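Local coordinates for protein allergen Aed a 2 (Aedes aegypti, PDB 3DXL) that modulates blood feeding by female mosquitoes, sequestering biogenic amines and leukotrienes of the host in separate pockets, at residues V211-D214 and F215-N219; K220-K223 and A224-E227. All coordinates share one frame; numbering follows the deposited sequence.

Interaction 1: residues V211-D214 and F215-N219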
ATOM      1  N   VAL A 211      -9.713   3.629   5.369  1.00 10.55           N
ATOM      2  CA  VAL A 211     -10.589   4.748   4.992  1.00 11.12           C
ATOM      3  C   VAL A 211     -10.516   5.826   6.071  1.00 11.29           C
ATOM      4  O   VAL A 211     -10.398   7.017   5.786  1.00 11.20           O
ATOM      5  CB  VAL A 211     -12.049   4.315   4.776  1.00 11.60           C
ATOM      6  CG1 VAL A 211     -12.826   5.444   4.135  1.00 12.43           C
ATOM      7  CG2 VAL A 211     -12.119   3.088   3.896  1.00 11.69           C
ATOM      8  N   LYS A 212     -10.545   5.387   7.327  1.00 11.34           N
ATOM      9  CA  LYS A 212     -10.449   6.310   8.453  1.00 11.61           C
ATOM     10  C   LYS A 212      -9.147   7.095   8.441  1.00 10.98           C
ATOM     11  O   LYS A 212      -9.131   8.283   8.738  1.00 11.29           O
ATOM     12  CB  LYS A 212     -10.592   5.574   9.785  1.00 11.87           C
ATOM     13  CG  LYS A 212     -12.014   5.108  10.066  1.00 13.83           C
ATOM     14  CD  LYS A 212     -12.075   4.163  11.264  1.00 16.64           C
ATOM     15  CE  LYS A 212     -11.634   4.853  12.539  1.00 18.91           C
ATOM     16  NZ  LYS A 212     -11.733   3.941  13.721  1.00 20.97           N
ATOM     17  N   ARG A 213      -8.047   6.410   8.106  1.00 10.94           N
ATOM     18  CA  ARG A 213      -6.737   7.024   8.029  1.00 11.30           C
ATOM     19  C   ARG A 213      -6.787   8.242   7.107  1.00 10.35           C
ATOM     20  O   ARG A 213      -6.269   9.300   7.430  1.00 10.93           O
ATOM     21  CB  ARG A 213      -5.720   5.997   7.514  1.00 11.35           C
ATOM     22  CG  ARG A 213      -4.277   6.458   7.534  1.00 11.59           C
ATOM     23  CD  ARG A 213      -3.349   5.389   6.961  1.00 12.54           C
ATOM     24  NE  ARG A 213      -1.984   5.551   7.479  1.00 14.51           N
ATOM     25  CZ  ARG A 213      -1.077   6.378   6.971  1.00 14.25           C
ATOM     26  NH1 ARG A 213      -1.359   7.112   5.901  1.00 14.47           N
ATOM     27  NH2 ARG A 213       0.128   6.466   7.517  1.00 13.35           N
ATOM     28  N   ASP A 214      -7.412   8.066   5.947  1.00 10.40           N
ATOM     29  CA  ASP A 214      -7.494   9.146   4.966  1.00 10.11           C
ATOM     30  C   ASP A 214      -8.420  10.296   5.385  1.00 10.08           C
ATOM     31  O   ASP A 214      -8.144  11.449   5.076  1.00 10.53           O
ATOM     32  CB  ASP A 214      -7.884   8.598   3.600  1.00 10.07           C
ATOM     33  CG  ASP A 214      -6.725   7.898   2.905  1.00 10.13           C
ATOM     34  OD1 ASP A 214      -5.562   8.017   3.371  1.00 10.34           O
ATOM     35  OD2 ASP A 214      -6.986   7.231   1.880  1.00  9.52           O
ATOM     36  N   PHE A 215      -9.488   9.983   6.120  1.00 10.12           N
ATOM     37  CA  PHE A 215     -10.315  11.038   6.722  1.00 10.84           C
ATOM     38  C   PHE A 215      -9.527  11.863   7.734  1.00 10.91           C
ATOM     39  O   PHE A 215      -9.584  13.099   7.728  1.00 11.15           O
ATOM     40  CB  PHE A 215     -11.560  10.463   7.401  1.00 10.72           C
ATOM     41  CG  PHE A 215     -12.773  10.383   6.504  1.00 10.62           C
ATOM     42  CD1 PHE A 215     -12.710   9.721   5.285  1.00 11.77           C
ATOM     43  CD2 PHE A 215     -13.987  10.927   6.910  1.00 10.88           C
ATOM     44  CE1 PHE A 215     -13.829   9.631   4.466  1.00 11.76           C
ATOM     45  CE2 PHE A 215     -15.115  10.842   6.092  1.00 12.28           C
ATOM     46  CZ  PHE A 215     -15.032  10.184   4.877  1.00 11.03           C
ATOM     47  N   LYS A 216      -8.766  11.181   8.594  1.00 11.58           N
ATOM     48  CA  LYS A 216      -8.008  11.892   9.607  1.00 12.53           C
ATOM     49  C   LYS A 216      -6.956  12.798   8.982  1.00 12.35           C
ATOM     50  O   LYS A 216      -6.700  13.895   9.477  1.00 12.93           O
ATOM     51  CB  LYS A 216      -7.397  10.922  10.615  1.00 13.35           C
ATOM     52  CG  LYS A 216      -8.450  10.248  11.480  1.00 16.32           C
ATOM     53  CD  LYS A 216      -7.861   9.306  12.507  1.00 20.71           C
ATOM     54  CE  LYS A 216      -8.972   8.640  13.315  1.00 23.00           C
ATOM     55  NZ  LYS A 216      -8.451   7.544  14.183  1.00 25.74           N
ATOM     56  N   LEU A 217      -6.388  12.362   7.856  1.00 12.78           N
ATOM     57  CA  LEU A 217      -5.392  13.168   7.152  1.00 13.43           C
ATOM     58  C   LEU A 217      -5.950  14.436   6.503  1.00 13.44           C
ATOM     59  O   LEU A 217      -5.192  15.357   6.208  1.00 14.87           O
ATOM     60  CB  LEU A 217      -4.621  12.331   6.126  1.00 13.33           C
ATOM     61  CG  LEU A 217      -3.585  11.413   6.779  1.00 13.45           C
ATOM     62  CD1 LEU A 217      -3.140  10.329   5.814  1.00 14.30           C
ATOM     63  CD2 LEU A 217      -2.393  12.208   7.319  1.00 16.05           C
ATOM     64  N   VAL A 218      -7.265  14.494   6.292  1.00 13.28           N
ATOM     65  CA  VAL A 218      -7.898  15.749   5.872  1.00 13.11           C
ATOM     66  C   VAL A 218      -8.675  16.402   7.009  1.00 13.22           C
ATOM     67  O   VAL A 218      -9.577  17.219   6.779  1.00 13.20           O
ATOM     68  CB  VAL A 218      -8.748  15.616   4.577  1.00 12.84           C
ATOM     69  CG1 VAL A 218      -7.852  15.269   3.406  1.00 12.24           C
ATOM     70  CG2 VAL A 218      -9.849  14.590   4.737  1.00 11.77           C
ATOM     71  N   ASN A 219      -8.312  16.047   8.245  1.00 13.97           N
ATOM     72  CA  ASN A 219      -8.841  16.705   9.449  1.00 14.34           C
ATOM     73  C   ASN A 219     -10.350  16.525   9.625  1.00 14.50           C
ATOM     74  O   ASN A 219     -11.061  17.433  10.070  1.00 14.98           O
ATOM     75  CB  ASN A 219      -8.418  18.183   9.485  1.00 15.40           C
ATOM     76  CG  ASN A 219      -6.927  18.367   9.191  1.00 16.85           C
ATOM     77  OD1 ASN A 219      -6.077  17.680   9.769  1.00 20.14           O
ATOM     78  ND2 ASN A 219      -6.607  19.278   8.282  1.00 18.12           N
TER
HETATM   79  O   HOH W   1      -8.962   4.282  14.541  1.00 40.54           O

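Interaction 2: residues K220-K223 and A224-E227. Unlike the reference sequence in segment 224-227: Glu227 (reference Lys).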
ATOM      1  N   LYS A 220     -10.830  15.335   9.281  1.00 14.04           N
ATOM      2  CA  LYS A 220     -12.246  15.004   9.404  1.00 14.63           C
ATOM      3  C   LYS A 220     -12.437  13.911  10.442  1.00 15.05           C
ATOM      4  O   LYS A 220     -11.674  12.947  10.504  1.00 15.99           O
ATOM      5  CB  LYS A 220     -12.835  14.579   8.050  1.00 14.77           C
ATOM      6  CG  LYS A 220     -12.780  15.651   6.965  1.00 15.31           C
ATOM      7  CD  LYS A 220     -13.639  16.866   7.301  1.00 16.00           C
ATOM      8  CE  LYS A 220     -13.464  17.972   6.266  1.00 17.34           C
ATOM      9  NZ  LYS A 220     -14.030  19.253   6.767  1.00 20.31           N
ATOM     10  N   ASP A 221     -13.449  14.076  11.281  1.00 15.29           N
ATOM     11  CA  ASP A 221     -13.792  13.036  12.225  1.00 15.46           C
ATOM     12  C   ASP A 221     -14.303  11.801  11.493  1.00 15.52           C
ATOM     13  O   ASP A 221     -14.780  11.884  10.357  1.00 16.30           O
ATOM     14  CB  ASP A 221     -14.829  13.518  13.233  1.00 15.72           C
ATOM     15  CG  ASP A 221     -15.071  12.499  14.319  1.00 16.47           C
ATOM     16  OD1 ASP A 221     -14.125  12.221  15.090  1.00 18.42           O
ATOM     17  OD2 ASP A 221     -16.179  11.940  14.373  1.00 15.52           O
ATOM     18  N   THR A 222     -14.183  10.651  12.137  1.00 15.09           N
ATOM     19  CA  THR A 222     -14.524   9.395  11.495  1.00 15.13           C
ATOM     20  C   THR A 222     -15.739   8.681  12.081  1.00 14.27           C
ATOM     21  O   THR A 222     -16.099   7.609  11.622  1.00 13.35           O
ATOM     22  CB  THR A 222     -13.324   8.438  11.511  1.00 15.43           C
ATOM     23  OG1 THR A 222     -12.926   8.219  12.868  1.00 17.41           O
ATOM     24  CG2 THR A 222     -12.145   9.033  10.737  1.00 16.99           C
ATOM     25  N   LYS A 223     -16.385   9.267  13.088  1.00 13.92           N
ATOM     26  CA  LYS A 223     -17.563   8.615  13.668  1.00 14.58           C
ATOM     27  C   LYS A 223     -18.693   8.436  12.652  1.00 13.48           C
ATOM     28  O   LYS A 223     -19.253   7.344  12.505  1.00 13.00           O
ATOM     29  CB  LYS A 223     -18.062   9.349  14.920  1.00 14.71           C
ATOM     30  CG  LYS A 223     -17.223   9.098  16.158  1.00 15.89           C
ATOM     31  CD  LYS A 223     -17.769   9.864  17.364  1.00 16.58           C
ATOM     32  CE  LYS A 223     -16.875  11.047  17.758  1.00 20.17           C
ATOM     33  NZ  LYS A 223     -17.233  12.379  17.176  1.00 17.65           N
ATOM     34  N   ALA A 224     -19.013   9.505  11.927  1.00 12.80           N
ATOM     35  CA  ALA A 224     -20.069   9.437  10.928  1.00 13.32           C
ATOM     36  C   ALA A 224     -19.685   8.459   9.812  1.00 12.83           C
ATOM     37  O   ALA A 224     -20.509   7.682   9.360  1.00 12.36           O
ATOM     38  CB  ALA A 224     -20.389  10.822  10.379  1.00 13.80           C
ATOM     39  N   LEU A 225     -18.418   8.484   9.402  1.00 12.58           N
ATOM     40  CA  LEU A 225     -17.920   7.556   8.393  1.00 12.75           C
ATOM     41  C   LEU A 225     -18.118   6.103   8.811  1.00 12.89           C
ATOM     42  O   LEU A 225     -18.574   5.279   8.033  1.00 11.89           O
ATOM     43  CB  LEU A 225     -16.440   7.814   8.129  1.00 12.43           C
ATOM     44  CG  LEU A 225     -15.699   6.745   7.318  1.00 12.45           C
ATOM     45  CD1 LEU A 225     -16.190   6.670   5.871  1.00 12.13           C
ATOM     46  CD2 LEU A 225     -14.201   6.989   7.351  1.00 12.34           C
ATOM     47  N   GLU A 226     -17.779   5.796  10.058  1.00 13.87           N
ATOM     48  CA  GLU A 226     -17.906   4.432  10.542  1.00 14.66           C
ATOM     49  C   GLU A 226     -19.354   3.959  10.493  1.00 14.35           C
ATOM     50  O   GLU A 226     -19.630   2.834  10.085  1.00 13.13           O
ATOM     51  CB  GLU A 226     -17.357   4.298  11.960  1.00 15.39           C
ATOM     52  CG  GLU A 226     -15.841   4.146  12.033  1.00 18.47           C
ATOM     53  CD  GLU A 226     -15.374   3.391  13.284  1.00 21.42           C
ATOM     54  OE1 GLU A 226     -15.969   3.576  14.363  1.00 24.49           O
ATOM     55  OE2 GLU A 226     -14.405   2.611  13.187  1.00 25.25           O
ATOM     56  N   GLU A 227     -20.280   4.832  10.887  1.00 14.68           N
ATOM     57  CA  GLU A 227     -21.704   4.513  10.829  1.00 16.00           C
ATOM     58  C   GLU A 227     -22.162   4.264   9.393  1.00 14.52           C
ATOM     59  O   GLU A 227     -22.854   3.290   9.108  1.00 14.48           O
ATOM     60  CB  GLU A 227     -22.521   5.634  11.473  1.00 16.13           C
ATOM     61  CG  GLU A 227     -22.328   5.728  12.978  1.00 19.02           C
ATOM     62  CD  GLU A 227     -22.872   7.005  13.592  1.00 20.14           C
ATOM     63  OE1 GLU A 227     -23.160   7.977  12.856  1.00 24.69           O
ATOM     64  OE2 GLU A 227     -22.995   7.033  14.831  1.00 25.10           O
TER
HETATM   65  O   HOH W   2     -17.071  10.911   9.384  1.00 14.68           O
HETATM   66  O   HOH W   3     -18.193  12.198  12.676  1.00 15.28           O

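Interaction 1: residues V211-D214 and F215-N219
Val211 and Phe215 begin a local contact between successive turns at the C-terminal end of helix 208-217, in the second PBP/GOBP region of the chain. Phe215 N donates to Val211 O at 3.1 Å, and Lys216 N meets Lys212 O at 2.9 Å. Toward the end the ladder slackens: Val218 N reaches Asp214 O only weakly, at 3.4 Å. Asn219, with positive phi (64°), is then the C-prime residue of a Schellman motif, its N bonded to Lys216 O while Lys220 N turns back to Phe215 O.

On another face of the helix, Arg213 and Leu217 run alongside each other. The arginine chain is extended from a CG anti to the backbone N (chi1 -173°), which brings NH1 obliquely to 3.7 Å from Leu217 CD1; its NH2 goes on to salt bridges with Asp19 and Glu18. Lys212 NZ and Lys216 NZ stay 4.9 Å apart. One water accepts from both, weakly from Lys216. Lys212 NZ also salt-bridges Glu226 and Glu209, which probably eases the approach of the two lysines.

Inward, Val211 CG1 packs at 4.3 Å on Phe215 CE1. Asp214 is buried, its carboxylate salt-bridged to Arg270 through OD1 and to Arg267 through OD2, which also bonds Tyr199 OH. Phe215 touches Leu225 of helix 223-234 and Ala263 of helix 257-271, while Val218 rests on Tyr266 of the latter.

Interaction 2: residues K220-K223 and A224-E227
The backbone passes from an extended Asp221 (psi 156°) through Thr222 into the first turn of helix 223-234, where Glu226 N bonds to Thr222 O at 2.9 Å and Glu227 N to Lys223 O at 3.2 Å.

Asp221 caps this start. Its CG lies anti to the backbone N (chi1 -173°), which carries the carboxylate forward over the opening turn, and OD2 accepts from Lys223 N at 3.0 Å. The Lys223 side chain, bent at its last two torsions (chi3 -108°), curls back to place NZ at 3.0 Å from the same OD2 in a salt bridge. The two nitrogens come from opposite faces of the carboxylate plane, each well above it.

Two waters extend the cap to amides that the aspartate does not meet directly. One donates to OD2 of Asp221 at 2.6 Å and accepts from Ala224 N; the other donates to Asp221 O at 2.7 Å and accepts from Leu225 N.

Thr222 is buried, its CG2 4.5 Å from Leu225 CD2, and both side chains lean on helix 208-217, Thr222 against Lys212 and Phe215, Leu225 against Val211. Glu226 lays its CG 3.5 Å from Thr222 O, and its carboxylate has its partner on helix 208-217.

Direct and water-mediated acceptors thus serve three successive amides, those of Lys223, Ala224 and Leu225, which the helix itself cannot satisfy from an earlier turn. The negative Asp221 at this N-terminus probably also interacts favourably with the helix dipole, and gripping OD2 from both faces should restrain the carboxylate's rotation.

In the fold
The two contacts are consecutive: interaction 1 ends helix 208-217 and interaction 2 starts helix 223-234, so together they span the end of one helix, the connection and the start of the next. Backbone, ionic and packing contacts join the two. Both are partly buried, but interaction 1 lies deeper, with the side chains of Asp214 and Val218 in the neighbourhood of noradrenaline-binding residues and ionic bonds reaching into other parts of the fold. Interaction 2 is more superficial and away from the annotated sites; its own ion pair is local, and ordered water completes its cap.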